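Local atomic coordinates of O-methyltransferase (Coxiella burnetii, PDB entry 3TR6), a protein that probably transfers a methyl group from S-adenosylmethionine to an oxygen atom of its substrate. Residues A[27-32]-A[106-111]; A[55-60]-A[83-88]. All blocks are in the same frame, centred on the assembly; numbering follows the deposited sequence.

Contact 1 (A[27-32]-A[106-111]); sequences PPLLAE and KEYWEK
L29 and E32, one turn apart on helix 28-40, meet Y108 and K111, likewise three residues apart on helix 99-111. The pairing joins two nearly antiparallel helix segments of the Rossmann-like methyltransferase fold; the axes of the two short segments stay 10.9 Å apart at an angle of 166°, so long side chains have to bridge the gap.

K111 can be followed outward from its CB. CG, in the apolar part of the chain, stands anti to the backbone N (chi1 -172°) and lies 4.0 Å from L29 CD1. CD and CE continue in a fully extended line toward the other helix. At the tip, NZ meets E32 OE2 at 3.0 Å in a salt bridge that uses the syn lone pair of that oxygen. The two side chains meet at about a right angle.

Next to this ion pair, L29 reaches Y108 with its CD2 methyl, which sits at the ring edge, 3.9 Å from CD1 of the tyrosine. E32 CG also lies at the ring edge, in its plane, while the carboxylate is turned 76° from the ring. The phenol oxygen is hydrogen-bonded to E36, one turn further along helix 28-40, while I80 of helix 77-83 packs against the buried tyrosine. L29 CD1 ends 3.8 Å from the backbone O of K111.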
ATOM      1  N   PRO A  27      18.015  -0.078  -4.769  1.00 38.77           N
ATOM      2  CA  PRO A  27      19.348  -0.611  -4.470  1.00 41.31           C
ATOM      3  C   PRO A  27      20.168  -0.710  -5.748  1.00 42.14           C
ATOM      4  O   PRO A  27      19.655  -1.188  -6.760  1.00 40.98           O
ATOM      5  CB  PRO A  27      19.053  -2.011  -3.921  1.00 38.45           C
ATOM      6  CG  PRO A  27      17.620  -1.950  -3.464  1.00 46.31           C
ATOM      7  CD  PRO A  27      16.943  -1.025  -4.423  1.00 42.30           C
ATOM      8  N   PRO A  28      21.427  -0.256  -5.706  1.00 43.08           N
ATOM      9  CA  PRO A  28      22.289  -0.212  -6.892  1.00 46.75           C
ATOM     10  C   PRO A  28      22.298  -1.522  -7.671  1.00 39.35           C
ATOM     11  O   PRO A  28      22.317  -1.494  -8.902  1.00 42.18           O
ATOM     12  CB  PRO A  28      23.681   0.091  -6.315  1.00 42.06           C
ATOM     13  CG  PRO A  28      23.547  -0.055  -4.822  1.00 53.32           C
ATOM     14  CD  PRO A  28      22.120   0.236  -4.507  1.00 44.36           C
ATOM     15  N   LEU A  29      22.270  -2.650  -6.972  1.00 33.73           N
ATOM     16  CA  LEU A  29      22.277  -3.943  -7.644  1.00 39.72           C
ATOM     17  C   LEU A  29      21.040  -4.133  -8.520  1.00 38.54           C
ATOM     18  O   LEU A  29      21.138  -4.638  -9.636  1.00 39.89           O
ATOM     19  CB  LEU A  29      22.403  -5.088  -6.637  1.00 37.67           C
ATOM     20  CG  LEU A  29      22.531  -6.494  -7.231  1.00 38.26           C
ATOM     21  CD1 LEU A  29      23.470  -7.350  -6.396  1.00 50.48           C
ATOM     22  CD2 LEU A  29      21.171  -7.166  -7.375  1.00 39.17           C
ATOM     23  N   LEU A  30      19.877  -3.731  -8.014  1.00 39.27           N
ATOM     24  CA  LEU A  30      18.643  -3.821  -8.790  1.00 34.55           C
ATOM     25  C   LEU A  30      18.650  -2.847  -9.964  1.00 38.59           C
ATOM     26  O   LEU A  30      18.170  -3.167 -11.053  1.00 36.58           O
ATOM     27  CB  LEU A  30      17.421  -3.587  -7.903  1.00 34.99           C
ATOM     28  CG  LEU A  30      16.943  -4.803  -7.103  1.00 38.85           C
ATOM     29  CD1 LEU A  30      15.804  -4.427  -6.161  1.00 30.54           C
ATOM     30  CD2 LEU A  30      16.528  -5.936  -8.036  1.00 29.18           C
ATOM     31  N   ALA A  31      19.198  -1.657  -9.737  1.00 36.72           N
ATOM     32  CA  ALA A  31      19.358  -0.672 -10.800  1.00 37.87           C
ATOM     33  C   ALA A  31      20.183  -1.267 -11.937  1.00 38.64           C
ATOM     34  O   ALA A  31      19.833  -1.138 -13.110  1.00 38.27           O
ATOM     35  CB  ALA A  31      20.020   0.588 -10.262  1.00 32.46           C
ATOM     36  N   GLU A  32      21.277  -1.926 -11.572  1.00 39.31           N
ATOM     37  CA  GLU A  32      22.158  -2.574 -12.535  1.00 39.65           C
ATOM     38  C   GLU A  32      21.446  -3.708 -13.264  1.00 40.13           C
ATOM     39  O   GLU A  32      21.641  -3.907 -14.464  1.00 42.20           O
ATOM     40  CB  GLU A  32      23.401  -3.108 -11.821  1.00 42.06           C
ATOM     41  CG  GLU A  32      24.243  -4.058 -12.645  1.00 51.91           C
ATOM     42  CD  GLU A  32      25.365  -4.680 -11.837  1.00 74.13           C
ATOM     43  OE1 GLU A  32      25.631  -4.192 -10.715  1.00 72.89           O
ATOM     44  OE2 GLU A  32      25.976  -5.659 -12.319  1.00 75.15           O
ATOM     45  N   LYS A 106      19.229 -15.929 -11.495  1.00 41.53           N
ATOM     46  CA  LYS A 106      20.095 -16.690 -10.592  1.00 45.88           C
ATOM     47  C   LYS A 106      21.376 -15.923 -10.328  1.00 45.02           C
ATOM     48  O   LYS A 106      21.812 -15.791  -9.186  1.00 45.22           O
ATOM     49  CB  LYS A 106      20.472 -18.043 -11.197  1.00 45.72           C
ATOM     50  CG  LYS A 106      19.417 -19.125 -11.104  1.00 53.38           C
ATOM     51  CD  LYS A 106      19.880 -20.372 -11.844  1.00 61.97           C
ATOM     52  CE  LYS A 106      18.824 -21.462 -11.804  1.00 77.59           C
ATOM     53  NZ  LYS A 106      19.119 -22.564 -12.763  1.00 70.26           N
ATOM     54  N   GLU A 107      21.976 -15.430 -11.404  1.00 42.08           N
ATOM     55  CA  GLU A 107      23.254 -14.741 -11.340  1.00 45.84           C
ATOM     56  C   GLU A 107      23.172 -13.556 -10.387  1.00 43.80           C
ATOM     57  O   GLU A 107      24.030 -13.383  -9.528  1.00 41.39           O
ATOM     58  CB  GLU A 107      23.654 -14.280 -12.741  1.00 51.77           C
ATOM     59  CG  GLU A 107      25.098 -13.874 -12.907  1.00 59.62           C
ATOM     60  CD  GLU A 107      25.412 -13.502 -14.345  1.00 77.16           C
ATOM     61  OE1 GLU A 107      25.099 -14.301 -15.262  1.00 68.58           O
ATOM     62  OE2 GLU A 107      25.953 -12.398 -14.546  1.00 81.86           O
ATOM     63  N   TYR A 108      22.116 -12.759 -10.524  1.00 50.15           N
ATOM     64  CA  TYR A 108      21.983 -11.540  -9.735  1.00 46.14           C
ATOM     65  C   TYR A 108      21.597 -11.789  -8.279  1.00 41.08           C
ATOM     66  O   TYR A 108      22.054 -11.071  -7.389  1.00 39.05           O
ATOM     67  CB  TYR A 108      21.012 -10.555 -10.397  1.00 37.93           C
ATOM     68  CG  TYR A 108      21.688  -9.609 -11.366  1.00 39.67           C
ATOM     69  CD1 TYR A 108      22.064  -8.333 -10.969  1.00 37.82           C
ATOM     70  CD2 TYR A 108      21.966  -9.998 -12.672  1.00 45.15           C
ATOM     71  CE1 TYR A 108      22.688  -7.467 -11.845  1.00 39.42           C
ATOM     72  CE2 TYR A 108      22.590  -9.136 -13.556  1.00 43.52           C
ATOM     73  CZ  TYR A 108      22.948  -7.872 -13.137  1.00 45.83           C
ATOM     74  OH  TYR A 108      23.571  -7.009 -14.009  1.00 52.19           O
ATOM     75  N   TRP A 109      20.770 -12.800  -8.027  1.00 36.56           N
ATOM     76  CA  TRP A 109      20.380 -13.075  -6.648  1.00 43.10           C
ATOM     77  C   TRP A 109      21.443 -13.861  -5.879  1.00 45.61           C
ATOM     78  O   TRP A 109      21.417 -13.909  -4.650  1.00 49.46           O
ATOM     79  CB  TRP A 109      18.974 -13.693  -6.529  1.00 42.04           C
ATOM     80  CG  TRP A 109      18.842 -15.156  -6.839  1.00 41.97           C
ATOM     81  CD1 TRP A 109      19.570 -16.180  -6.308  1.00 42.47           C
ATOM     82  CD2 TRP A 109      17.877 -15.760  -7.711  1.00 37.68           C
ATOM     83  NE1 TRP A 109      19.138 -17.379  -6.817  1.00 44.54           N
ATOM     84  CE2 TRP A 109      18.097 -17.149  -7.680  1.00 37.95           C
ATOM     85  CE3 TRP A 109      16.857 -15.258  -8.528  1.00 32.21           C
ATOM     86  CZ2 TRP A 109      17.336 -18.046  -8.432  1.00 38.55           C
ATOM     87  CZ3 TRP A 109      16.100 -16.147  -9.272  1.00 32.83           C
ATOM     88  CH2 TRP A 109      16.345 -17.526  -9.220  1.00 41.53           C
ATOM     89  N   GLU A 110      22.382 -14.459  -6.605  1.00 44.70           N
ATOM     90  CA  GLU A 110      23.586 -14.990  -5.983  1.00 50.69           C
ATOM     91  C   GLU A 110      24.466 -13.811  -5.596  1.00 42.05           C
ATOM     92  O   GLU A 110      24.940 -13.712  -4.467  1.00 43.31           O
ATOM     93  CB  GLU A 110      24.340 -15.907  -6.946  1.00 56.89           C
ATOM     94  CG  GLU A 110      23.615 -17.207  -7.281  1.00 65.27           C
ATOM     95  CD  GLU A 110      24.315 -18.006  -8.369  1.00 70.29           C
ATOM     96  OE1 GLU A 110      25.442 -17.628  -8.755  1.00 73.88           O
ATOM     97  OE2 GLU A 110      23.737 -19.009  -8.844  1.00 65.38           O
ATOM     98  N   LYS A 111      24.667 -12.913  -6.554  1.00 44.81           N
ATOM     99  CA  LYS A 111      25.468 -11.713  -6.359  1.00 43.38           C
ATOM    100  C   LYS A 111      24.909 -10.850  -5.231  1.00 47.87           C
ATOM    101  O   LYS A 111      25.619 -10.019  -4.660  1.00 47.81           O
ATOM    102  CB  LYS A 111      25.518 -10.909  -7.660  1.00 49.54           C
ATOM    103  CG  LYS A 111      26.478  -9.728  -7.651  1.00 57.95           C
ATOM    104  CD  LYS A 111      26.518  -9.052  -9.017  1.00 71.24           C
ATOM    105  CE  LYS A 111      27.556  -7.941  -9.061  1.00 76.78           C
ATOM    106  NZ  LYS A 111      27.627  -7.296 -10.403  1.00 76.52           N
TER

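Contact 2 (A[55-60]-A[83-88]); sequences LLALLV and GLALPK
A57 and V60, one turn apart on helix 50-63, pack against A85 in the loop that follows helix 77-83. The contact is apolar, and no hydrogen bond crosses it. Where the backbones come nearest, at A57 and A85, their CA atoms are 5.4 Å apart; small side chains allow this approach, with A57 CB 4.0 Å from A85 CB.

Among the methyl contacts, V60 does most of the work through one branch. With chi1 at 167°, CG1 lies anti to the backbone N and is carried to the loop, where it comes within 3.9 Å of A85 CB and touches L86 CD2 more distantly, at 4.3 Å. CD of the P87 ring borders the same methyl.

Contacts between side chains and backbone make up the rest. A85 CB comes up beside the A57 carbonyl oxygen, 3.3 Å from O, and V60 CG1 rests 3.6 Å from A85 O.

V60 also touches L143 of strand 141-146, while L56 and L59 of the same helix pack on the sheet. Such packing of a helix and a helix-to-strand loop beside parallel strands belongs to the alpha/beta Rossmann-like fold of class I methyltransferases.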
ATOM      1  N   LEU A  55       7.266  -1.191  -3.026  1.00 28.56           N
ATOM      2  CA  LEU A  55       6.064  -1.370  -2.225  1.00 24.60           C
ATOM      3  C   LEU A  55       5.935  -2.820  -1.778  1.00 29.73           C
ATOM      4  O   LEU A  55       5.532  -3.093  -0.649  1.00 26.56           O
ATOM      5  CB  LEU A  55       4.826  -0.955  -3.026  1.00 28.65           C
ATOM      6  CG  LEU A  55       3.455  -1.421  -2.516  1.00 29.82           C
ATOM      7  CD1 LEU A  55       3.163  -0.874  -1.120  1.00 28.76           C
ATOM      8  CD2 LEU A  55       2.360  -1.017  -3.493  1.00 24.64           C
ATOM      9  N   LEU A  56       6.274  -3.744  -2.674  1.00 29.29           N
ATOM     10  CA  LEU A  56       6.269  -5.165  -2.354  1.00 27.65           C
ATOM     11  C   LEU A  56       7.242  -5.466  -1.221  1.00 28.10           C
ATOM     12  O   LEU A  56       6.926  -6.213  -0.298  1.00 26.84           O
ATOM     13  CB  LEU A  56       6.640  -5.997  -3.581  1.00 27.58           C
ATOM     14  CG  LEU A  56       5.649  -6.068  -4.740  1.00 27.18           C
ATOM     15  CD1 LEU A  56       6.224  -6.928  -5.852  1.00 27.04           C
ATOM     16  CD2 LEU A  56       4.309  -6.613  -4.275  1.00 27.81           C
ATOM     17  N   ALA A  57       8.431  -4.880  -1.307  1.00 29.06           N
ATOM     18  CA  ALA A  57       9.448  -5.061  -0.279  1.00 30.87           C
ATOM     19  C   ALA A  57       8.937  -4.567   1.069  1.00 30.46           C
ATOM     20  O   ALA A  57       9.179  -5.195   2.102  1.00 34.79           O
ATOM     21  CB  ALA A  57      10.732  -4.337  -0.664  1.00 27.20           C
ATOM     22  N   LEU A  58       8.225  -3.444   1.058  1.00 28.59           N
ATOM     23  CA  LEU A  58       7.676  -2.886   2.287  1.00 29.95           C
ATOM     24  C   LEU A  58       6.621  -3.813   2.887  1.00 29.20           C
ATOM     25  O   LEU A  58       6.521  -3.939   4.105  1.00 30.54           O
ATOM     26  CB  LEU A  58       7.089  -1.492   2.045  1.00 26.48           C
ATOM     27  CG  LEU A  58       6.690  -0.696   3.297  1.00 31.34           C
ATOM     28  CD1 LEU A  58       7.913  -0.300   4.118  1.00 28.33           C
ATOM     29  CD2 LEU A  58       5.888   0.536   2.925  1.00 27.97           C
ATOM     30  N   LEU A  59       5.844  -4.467   2.027  1.00 25.22           N
ATOM     31  CA  LEU A  59       4.812  -5.394   2.481  1.00 26.93           C
ATOM     32  C   LEU A  59       5.402  -6.637   3.141  1.00 28.80           C
ATOM     33  O   LEU A  59       4.877  -7.125   4.141  1.00 31.00           O
ATOM     34  CB  LEU A  59       3.907  -5.797   1.318  1.00 28.38           C
ATOM     35  CG  LEU A  59       3.029  -4.683   0.752  1.00 24.74           C
ATOM     36  CD1 LEU A  59       2.226  -5.189  -0.433  1.00 25.90           C
ATOM     37  CD2 LEU A  59       2.118  -4.134   1.828  1.00 16.90           C
ATOM     38  N   VAL A  60       6.486  -7.150   2.572  1.00 27.01           N
ATOM     39  CA  VAL A  60       7.198  -8.276   3.165  1.00 27.79           C
ATOM     40  C   VAL A  60       7.640  -7.932   4.588  1.00 36.12           C
ATOM     41  O   VAL A  60       7.525  -8.747   5.503  1.00 39.21           O
ATOM     42  CB  VAL A  60       8.431  -8.680   2.324  1.00 29.29           C
ATOM     43  CG1 VAL A  60       9.339  -9.620   3.113  1.00 28.85           C
ATOM     44  CG2 VAL A  60       8.001  -9.320   1.013  1.00 23.33           C
ATOM     45  N   GLY A  83      13.062 -10.617  -1.934  1.00 33.60           N
ATOM     46  CA  GLY A  83      14.091 -11.419  -1.295  1.00 30.19           C
ATOM     47  C   GLY A  83      14.926 -10.619  -0.309  1.00 31.69           C
ATOM     48  O   GLY A  83      15.231 -11.093   0.780  1.00 34.44           O
ATOM     49  N   LEU A  84      15.291  -9.399  -0.691  1.00 31.46           N
ATOM     50  CA  LEU A  84      16.112  -8.542   0.159  1.00 32.70           C
ATOM     51  C   LEU A  84      15.387  -8.091   1.426  1.00 33.10           C
ATOM     52  O   LEU A  84      16.019  -7.702   2.409  1.00 37.39           O
ATOM     53  CB  LEU A  84      16.596  -7.322  -0.626  1.00 31.41           C
ATOM     54  CG  LEU A  84      17.597  -7.591  -1.749  1.00 40.11           C
ATOM     55  CD1 LEU A  84      17.678  -6.403  -2.693  1.00 31.69           C
ATOM     56  CD2 LEU A  84      18.970  -7.935  -1.180  1.00 34.51           C
ATOM     57  N   ALA A  85      14.060  -8.135   1.397  1.00 32.72           N
ATOM     58  CA  ALA A  85      13.262  -7.680   2.531  1.00 32.62           C
ATOM     59  C   ALA A  85      12.918  -8.825   3.480  1.00 34.08           C
ATOM     60  O   ALA A  85      12.471  -8.596   4.605  1.00 35.08           O
ATOM     61  CB  ALA A  85      11.995  -6.987   2.046  1.00 32.75           C
ATOM     62  N   LEU A  86      13.137 -10.052   3.018  1.00 33.12           N
ATOM     63  CA  LEU A  86      12.869 -11.247   3.810  1.00 30.91           C
ATOM     64  C   LEU A  86      13.582 -11.224   5.152  1.00 34.45           C
ATOM     65  O   LEU A  86      14.746 -10.831   5.235  1.00 40.89           O
ATOM     66  CB  LEU A  86      13.299 -12.496   3.045  1.00 33.89           C
ATOM     67  CG  LEU A  86      12.379 -13.045   1.957  1.00 32.45           C
ATOM     68  CD1 LEU A  86      13.078 -14.169   1.208  1.00 30.15           C
ATOM     69  CD2 LEU A  86      11.061 -13.527   2.551  1.00 28.61           C
ATOM     70  N   PRO A  87      12.881 -11.647   6.214  1.00 43.23           N
ATOM     71  CA  PRO A  87      13.534 -11.839   7.512  1.00 45.23           C
ATOM     72  C   PRO A  87      14.524 -13.000   7.437  1.00 43.85           C
ATOM     73  O   PRO A  87      14.486 -13.758   6.465  1.00 42.19           O
ATOM     74  CB  PRO A  87      12.367 -12.164   8.451  1.00 43.20           C
ATOM     75  CG  PRO A  87      11.265 -12.626   7.563  1.00 40.52           C
ATOM     76  CD  PRO A  87      11.430 -11.883   6.278  1.00 37.15           C
ATOM     77  N   LYS A  88      15.390 -13.134   8.438  1.00 48.81           N
ATOM     78  CA  LYS A  88      16.496 -14.094   8.384  1.00 50.76           C
ATOM     79  C   LYS A  88      16.062 -15.510   8.008  1.00 50.50           C
ATOM     80  O   LYS A  88      16.791 -16.229   7.323  1.00 45.87           O
ATOM     81  CB  LYS A  88      17.262 -14.122   9.710  1.00 57.09           C
ATOM     82  CG  LYS A  88      16.477 -14.711  10.874  1.00 68.68           C
ATOM     83  CD  LYS A  88      17.382 -15.015  12.064  1.00 74.85           C
ATOM     84  CE  LYS A  88      18.428 -16.067  11.713  1.00 77.21           C
ATOM     85  NZ  LYS A  88      19.265 -16.443  12.890  1.00 84.58           N
TER

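How the contacts relate
The centres of contacts 1 and 2 lie 15 Å apart, and although their nearest atoms come to about 4 Å, they do not touch. Along the chain the order is 27-32, 55-60, 83-88 and 106-111, so contact 2 falls wholly within the span that contact 1 brings together. Helices 28-40 and 50-63 follow one another; helix 77-83 touches contact 1, and the loop leaving it forms half of contact 2. Contact 2 is the buried one; contact 1 lies further from the chain centre. Contact 1 joins helix 28-40 to helix 99-111, contact 2 helix 50-63 to the loop before strand 91-96. The side chains of Y108 and A57 are about 11 and 12 Å from the bound S-adenosyl-L-homocysteine.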